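Local coordinates for protein 11S globulin subunit beta (Cucurbita maxima, PDB 2E9Q) that serves as a seed storage globulin, a nutrient reservoir built from two cupin domains per subunit and assembled into hexamers, at residues L409-L422 / A436-V448. Sequence-based numbering, arbitrary orientation.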
loop_
_atom_site.group_PDB
_atom_site.type_symbol
_atom_site.label_atom_id
_atom_site.label_comp_id
_atom_site.label_asym_id
_atom_site.label_seq_id
_atom_site.Cartn_x
_atom_site.Cartn_y
_atom_site.Cartn_z
ATOM N N LEU A 409 -16.231 -5.637 -20.817
ATOM C CA LEU A 409 -17.322 -5.157 -21.650
ATOM C C LEU A 409 -18.624 -5.803 -21.210
ATOM O O LEU A 409 -18.639 -6.953 -20.773
ATOM C CB LEU A 409 -17.057 -5.485 -23.119
ATOM C CG LEU A 409 -15.972 -4.659 -23.811
ATOM C CD1 LEU A 409 -14.628 -4.902 -23.142
ATOM C CD2 LEU A 409 -15.913 -5.048 -25.284
ATOM N N LEU A 410 -19.716 -5.059 -21.313
ATOM C CA LEU A 410 -21.004 -5.603 -20.912
ATOM C C LEU A 410 -21.665 -6.351 -22.053
ATOM O O LEU A 410 -22.361 -7.341 -21.823
ATOM C CB LEU A 410 -21.935 -4.498 -20.398
ATOM C CG LEU A 410 -21.670 -3.973 -18.983
ATOM C CD1 LEU A 410 -21.442 -5.153 -18.047
ATOM C CD2 LEU A 410 -20.461 -3.066 -18.973
ATOM N N ALA A 411 -21.442 -5.884 -23.276
ATOM C CA ALA A 411 -22.012 -6.530 -24.459
ATOM C C ALA A 411 -20.996 -6.572 -25.603
ATOM O O ALA A 411 -20.087 -5.747 -25.657
ATOM C CB ALA A 411 -23.261 -5.790 -24.899
ATOM N N GLY A 412 -21.152 -7.527 -26.520
ATOM C CA GLY A 412 -20.227 -7.636 -27.641
ATOM C C GLY A 412 -19.700 -9.047 -27.783
ATOM O O GLY A 412 -20.192 -9.943 -27.102
ATOM N N ARG A 413 -18.704 -9.257 -28.648
ATOM C CA ARG A 413 -18.146 -10.602 -28.845
ATOM C C ARG A 413 -17.540 -11.227 -27.595
ATOM O O ARG A 413 -17.791 -12.400 -27.311
ATOM C CB ARG A 413 -17.102 -10.602 -29.966
ATOM C CG ARG A 413 -17.695 -10.650 -31.369
ATOM C CD ARG A 413 -16.737 -11.312 -32.357
ATOM N NE ARG A 413 -15.478 -10.582 -32.507
ATOM C CZ ARG A 413 -15.362 -9.397 -33.098
ATOM N NH1 ARG A 413 -16.430 -8.795 -33.598
ATOM N NH2 ARG A 413 -14.174 -8.815 -33.196
ATOM N N VAL A 414 -16.719 -10.473 -26.868
ATOM C CA VAL A 414 -16.127 -10.993 -25.633
ATOM C C VAL A 414 -16.675 -10.123 -24.513
ATOM O O VAL A 414 -16.158 -9.038 -24.240
ATOM C CB VAL A 414 -14.562 -10.925 -25.642
ATOM C CG1 VAL A 414 -13.999 -11.925 -26.641
ATOM C CG2 VAL A 414 -14.089 -9.525 -25.996
ATOM N N SER A 415 -17.729 -10.598 -23.862
ATOM C CA SER A 415 -18.348 -9.817 -22.809
ATOM C C SER A 415 -18.936 -10.647 -21.681
ATOM O O SER A 415 -18.976 -11.875 -21.738
ATOM C CB SER A 415 -19.439 -8.925 -23.407
ATOM O OG SER A 415 -20.450 -9.712 -24.006
ATOM N N GLN A 416 -19.387 -9.950 -20.645
ATOM C CA GLN A 416 -19.982 -10.595 -19.492
ATOM C C GLN A 416 -21.268 -11.284 -19.920
ATOM O O GLN A 416 -21.565 -12.393 -19.492
ATOM C CB GLN A 416 -20.282 -9.548 -18.411
ATOM C CG GLN A 416 -19.676 -9.861 -17.044
ATOM C CD GLN A 416 -18.153 -9.828 -17.040
ATOM O OE1 GLN A 416 -17.522 -10.206 -16.053
ATOM N NE2 GLN A 416 -17.556 -9.370 -18.136
ATOM N N MET A 417 -22.024 -10.623 -20.782
ATOM C CA MET A 417 -23.286 -11.167 -21.254
ATOM C C MET A 417 -23.034 -12.480 -22.012
ATOM O O MET A 417 -23.760 -13.461 -21.839
ATOM C CB MET A 417 -24.002 -10.152 -22.148
ATOM C CG MET A 417 -25.463 -9.898 -21.768
ATOM S SD MET A 417 -25.722 -8.941 -20.243
ATOM C CE MET A 417 -25.900 -10.240 -19.028
ATOM N N ARG A 418 -21.989 -12.497 -22.838
ATOM C CA ARG A 418 -21.633 -13.676 -23.622
ATOM C C ARG A 418 -21.238 -14.852 -22.740
ATOM O O ARG A 418 -21.551 -15.999 -23.047
ATOM C CB ARG A 418 -20.471 -13.346 -24.563
ATOM C CG ARG A 418 -20.796 -12.309 -25.627
ATOM C CD ARG A 418 -21.084 -12.968 -26.960
ATOM N NE ARG A 418 -21.352 -11.995 -28.014
ATOM C CZ ARG A 418 -21.445 -12.300 -29.305
ATOM N NH1 ARG A 418 -21.290 -13.553 -29.706
ATOM N NH2 ARG A 418 -21.685 -11.350 -30.195
ATOM N N MET A 419 -20.555 -14.565 -21.639
ATOM C CA MET A 419 -20.115 -15.611 -20.720
ATOM C C MET A 419 -21.258 -16.317 -19.992
ATOM O O MET A 419 -21.130 -17.466 -19.580
ATOM C CB MET A 419 -19.174 -15.018 -19.667
ATOM C CG MET A 419 -17.805 -14.620 -20.182
ATOM S SD MET A 419 -16.679 -16.040 -20.288
ATOM C CE MET A 419 -15.956 -16.010 -18.633
ATOM N N LEU A 420 -22.373 -15.625 -19.821
ATOM C CA LEU A 420 -23.492 -16.193 -19.086
ATOM C C LEU A 420 -24.381 -17.123 -19.886
ATOM O O LEU A 420 -24.787 -16.804 -20.997
ATOM C CB LEU A 420 -24.341 -15.065 -18.495
ATOM C CG LEU A 420 -23.641 -14.174 -17.457
ATOM C CD1 LEU A 420 -24.340 -12.825 -17.353
ATOM C CD2 LEU A 420 -23.616 -14.887 -16.131
ATOM N N PRO A 421 -24.697 -18.293 -19.319
ATOM C CA PRO A 421 -25.555 -19.284 -19.971
ATOM C C PRO A 421 -26.902 -18.648 -20.282
ATOM O O PRO A 421 -27.307 -17.699 -19.607
ATOM C CB PRO A 421 -25.682 -20.379 -18.915
ATOM C CG PRO A 421 -24.387 -20.282 -18.167
ATOM C CD PRO A 421 -24.197 -18.797 -18.028
ATOM N N LEU A 422 -27.596 -19.160 -21.296
ATOM C CA LEU A 422 -28.898 -18.616 -21.647
ATOM C C LEU A 422 -29.874 -18.818 -20.494
ATOM O O LEU A 422 -30.706 -17.967 -20.230
ATOM C CB LEU A 422 -29.449 -19.285 -22.914
ATOM C CG LEU A 422 -28.870 -18.828 -24.252
ATOM C CD1 LEU A 422 -29.555 -19.592 -25.373
ATOM C CD2 LEU A 422 -29.090 -17.335 -24.434
ATOM N N ALA A 436 -33.215 -14.025 -24.777
ATOM C CA ALA A 436 -31.918 -14.097 -24.122
ATOM C C ALA A 436 -30.850 -14.294 -25.191
ATOM O O ALA A 436 -29.729 -13.801 -25.067
ATOM C CB ALA A 436 -31.894 -15.258 -23.132
ATOM N N GLN A 437 -31.214 -15.011 -26.250
ATOM C CA GLN A 437 -30.292 -15.275 -27.342
ATOM C C GLN A 437 -30.031 -13.983 -28.087
ATOM O O GLN A 437 -28.888 -13.654 -28.391
ATOM C CB GLN A 437 -30.881 -16.307 -28.301
ATOM C CG GLN A 437 -29.838 -16.994 -29.154
ATOM C CD GLN A 437 -30.446 -17.976 -30.125
ATOM O OE1 GLN A 437 -29.779 -18.900 -30.588
ATOM N NE2 GLN A 437 -31.715 -17.776 -30.453
ATOM N N ARG A 438 -31.099 -13.248 -28.374
ATOM C CA ARG A 438 -30.981 -11.974 -29.078
ATOM C C ARG A 438 -30.205 -10.973 -28.225
ATOM O O ARG A 438 -29.479 -10.121 -28.736
ATOM C CB ARG A 438 -32.380 -11.429 -29.408
ATOM C CG ARG A 438 -32.408 -9.968 -29.871
ATOM C CD ARG A 438 -33.455 -9.733 -30.975
ATOM N NE ARG A 438 -34.835 -9.986 -30.557
ATOM C CZ ARG A 438 -35.582 -9.138 -29.853
ATOM N NH1 ARG A 438 -35.094 -7.962 -29.478
ATOM N NH2 ARG A 438 -36.828 -9.468 -29.524
ATOM N N LEU A 439 -30.350 -11.097 -26.913
ATOM C CA LEU A 439 -29.679 -10.198 -25.990
ATOM C C LEU A 439 -28.163 -10.416 -25.986
ATOM O O LEU A 439 -27.399 -9.463 -26.164
ATOM C CB LEU A 439 -30.247 -10.404 -24.580
ATOM C CG LEU A 439 -29.898 -9.412 -23.467
ATOM C CD1 LEU A 439 -28.448 -9.572 -23.053
ATOM C CD2 LEU A 439 -30.185 -7.997 -23.949
ATOM N N LYS A 440 -27.729 -11.664 -25.798
ATOM C CA LYS A 440 -26.295 -11.958 -25.747
ATOM C C LYS A 440 -25.550 -12.104 -27.066
ATOM O O LYS A 440 -24.324 -12.005 -27.084
ATOM C CB LYS A 440 -26.022 -13.200 -24.891
ATOM C CG LYS A 440 -26.409 -14.512 -25.517
ATOM C CD LYS A 440 -26.072 -15.699 -24.603
ATOM C CE LYS A 440 -24.578 -15.942 -24.471
ATOM N NZ LYS A 440 -24.301 -17.227 -23.744
ATOM N N TYR A 441 -26.257 -12.334 -28.169
ATOM C CA TYR A 441 -25.572 -12.476 -29.461
ATOM C C TYR A 441 -25.947 -11.380 -30.442
ATOM O O TYR A 441 -25.534 -11.415 -31.604
ATOM C CB TYR A 441 -25.884 -13.833 -30.092
ATOM C CG TYR A 441 -25.498 -15.012 -29.235
ATOM C CD1 TYR A 441 -24.182 -15.201 -28.828
ATOM C CD2 TYR A 441 -26.453 -15.935 -28.825
ATOM C CE1 TYR A 441 -23.824 -16.289 -28.026
ATOM C CE2 TYR A 441 -26.109 -17.022 -28.024
ATOM C CZ TYR A 441 -24.794 -17.191 -27.629
ATOM O OH TYR A 441 -24.453 -18.254 -26.830
ATOM N N GLY A 442 -26.727 -10.412 -29.968
ATOM C CA GLY A 442 -27.161 -9.315 -30.816
ATOM C C GLY A 442 -26.034 -8.420 -31.289
ATOM O O GLY A 442 -25.946 -8.105 -32.471
ATOM N N GLN A 443 -25.174 -7.994 -30.373
ATOM C CA GLN A 443 -24.051 -7.132 -30.735
ATOM C C GLN A 443 -22.864 -8.007 -31.124
ATOM O O GLN A 443 -22.404 -8.842 -30.334
ATOM C CB GLN A 443 -23.649 -6.235 -29.562
ATOM C CG GLN A 443 -22.562 -5.233 -29.917
ATOM C CD GLN A 443 -23.093 -4.091 -30.751
ATOM O OE1 GLN A 443 -22.332 -3.345 -31.367
ATOM N NE2 GLN A 443 -24.411 -3.936 -30.763
ATOM N N GLN A 444 -22.369 -7.804 -32.340
ATOM C CA GLN A 444 -21.251 -8.586 -32.842
ATOM C C GLN A 444 -19.910 -7.858 -32.797
ATOM O O GLN A 444 -18.856 -8.491 -32.848
ATOM C CB GLN A 444 -21.537 -9.070 -34.267
ATOM C CG GLN A 444 -22.563 -10.194 -34.343
ATOM C CD GLN A 444 -22.130 -11.452 -33.604
ATOM O OE1 GLN A 444 -22.820 -12.473 -33.635
ATOM N NE2 GLN A 444 -20.984 -11.385 -32.934
ATOM N N GLU A 445 -19.947 -6.533 -32.698
ATOM C CA GLU A 445 -18.721 -5.752 -32.629
ATOM C C GLU A 445 -18.043 -5.875 -31.257
ATOM O O GLU A 445 -18.485 -6.656 -30.411
ATOM C CB GLU A 445 -19.016 -4.296 -32.974
ATOM C CG GLU A 445 -19.490 -4.129 -34.409
ATOM C CD GLU A 445 -19.155 -2.766 -34.980
ATOM O OE1 GLU A 445 -19.276 -2.584 -36.211
ATOM O OE2 GLU A 445 -18.767 -1.872 -34.199
ATOM N N MET A 446 -16.969 -5.120 -31.037
ATOM C CA MET A 446 -16.257 -5.217 -29.762
ATOM C C MET A 446 -16.346 -3.984 -28.859
ATOM O O MET A 446 -17.438 -3.498 -28.577
ATOM C CB MET A 446 -14.792 -5.572 -30.010
ATOM C CG MET A 446 -14.152 -6.332 -28.859
ATOM S SD MET A 446 -14.869 -7.985 -28.658
ATOM C CE MET A 446 -16.249 -7.675 -27.502
ATOM N N ARG A 447 -15.201 -3.486 -28.394
ATOM C CA ARG A 447 -15.183 -2.321 -27.512
ATOM C C ARG A 447 -15.725 -1.086 -28.210
ATOM O O ARG A 447 -16.507 -0.321 -27.638
ATOM C CB ARG A 447 -13.767 -2.039 -27.000
ATOM C CG ARG A 447 -13.753 -1.061 -25.832
ATOM C CD ARG A 447 -12.353 -0.682 -25.386
ATOM N NE ARG A 447 -11.495 -1.843 -25.169
ATOM C CZ ARG A 447 -10.371 -1.812 -24.458
ATOM N NH1 ARG A 447 -9.980 -0.682 -23.886
ATOM N NH2 ARG A 447 -9.630 -2.904 -24.337
ATOM N N VAL A 448 -15.297 -0.882 -29.450
ATOM C CA VAL A 448 -15.763 0.257 -30.214
ATOM C C VAL A 448 -16.894 -0.200 -31.127
ATOM O O VAL A 448 -16.783 -1.218 -31.812
ATOM C CB VAL A 448 -14.639 0.868 -31.055
ATOM C CG1 VAL A 448 -15.185 2.021 -31.887
ATOM C CG2 VAL A 448 -13.527 1.365 -30.144
#
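Lys440 NZ is gripped by several acceptors at once: it donates to Leu420 O at 2.8 Å and to Arg418 O at 3.1 Å, and a second subunit adds the carboxylate of Asp123, in a salt bridge that probably favours the charged ammonium, and Gln124 O. Both carbonyls within the chain are met from above their planes. With CG between the backbone N and the carbonyl carbon, a chi1 of 73° helps direct the lysine chain to the C-terminal end of helix 416-419, where these carbonyls lie, while Leu422 CD2 presses across its CD at 3.4 Å and also rests on Ala436 CB. Tyr441 lays its ring face against Lys440 CG and hydrogen-bonds through OH to the same Asp123 of the second subunit. Here the helical excursion between strands 407-409 and 448-449 of the C-terminal cupin barrel closes on itself, helix 433-441 and the loop after it packing on 409-422. Arg418 reaches that loop: its NH2 donates to Gln443 O at 2.6 Å, nearly in the guanidinium plane, while Tyr441 CA lies over the centre of one face and Arg413 CA on the opposite face, toward its rim. Towards the barrel, Arg413 N bonds to Glu445 O at 3.1 Å. Met446 SD lies against Val414 CG2, and its CE against Leu409 CD2. Next to it, Arg447, assigned with Lys387 to a magnesium site, pairs in this conformer with Glu325.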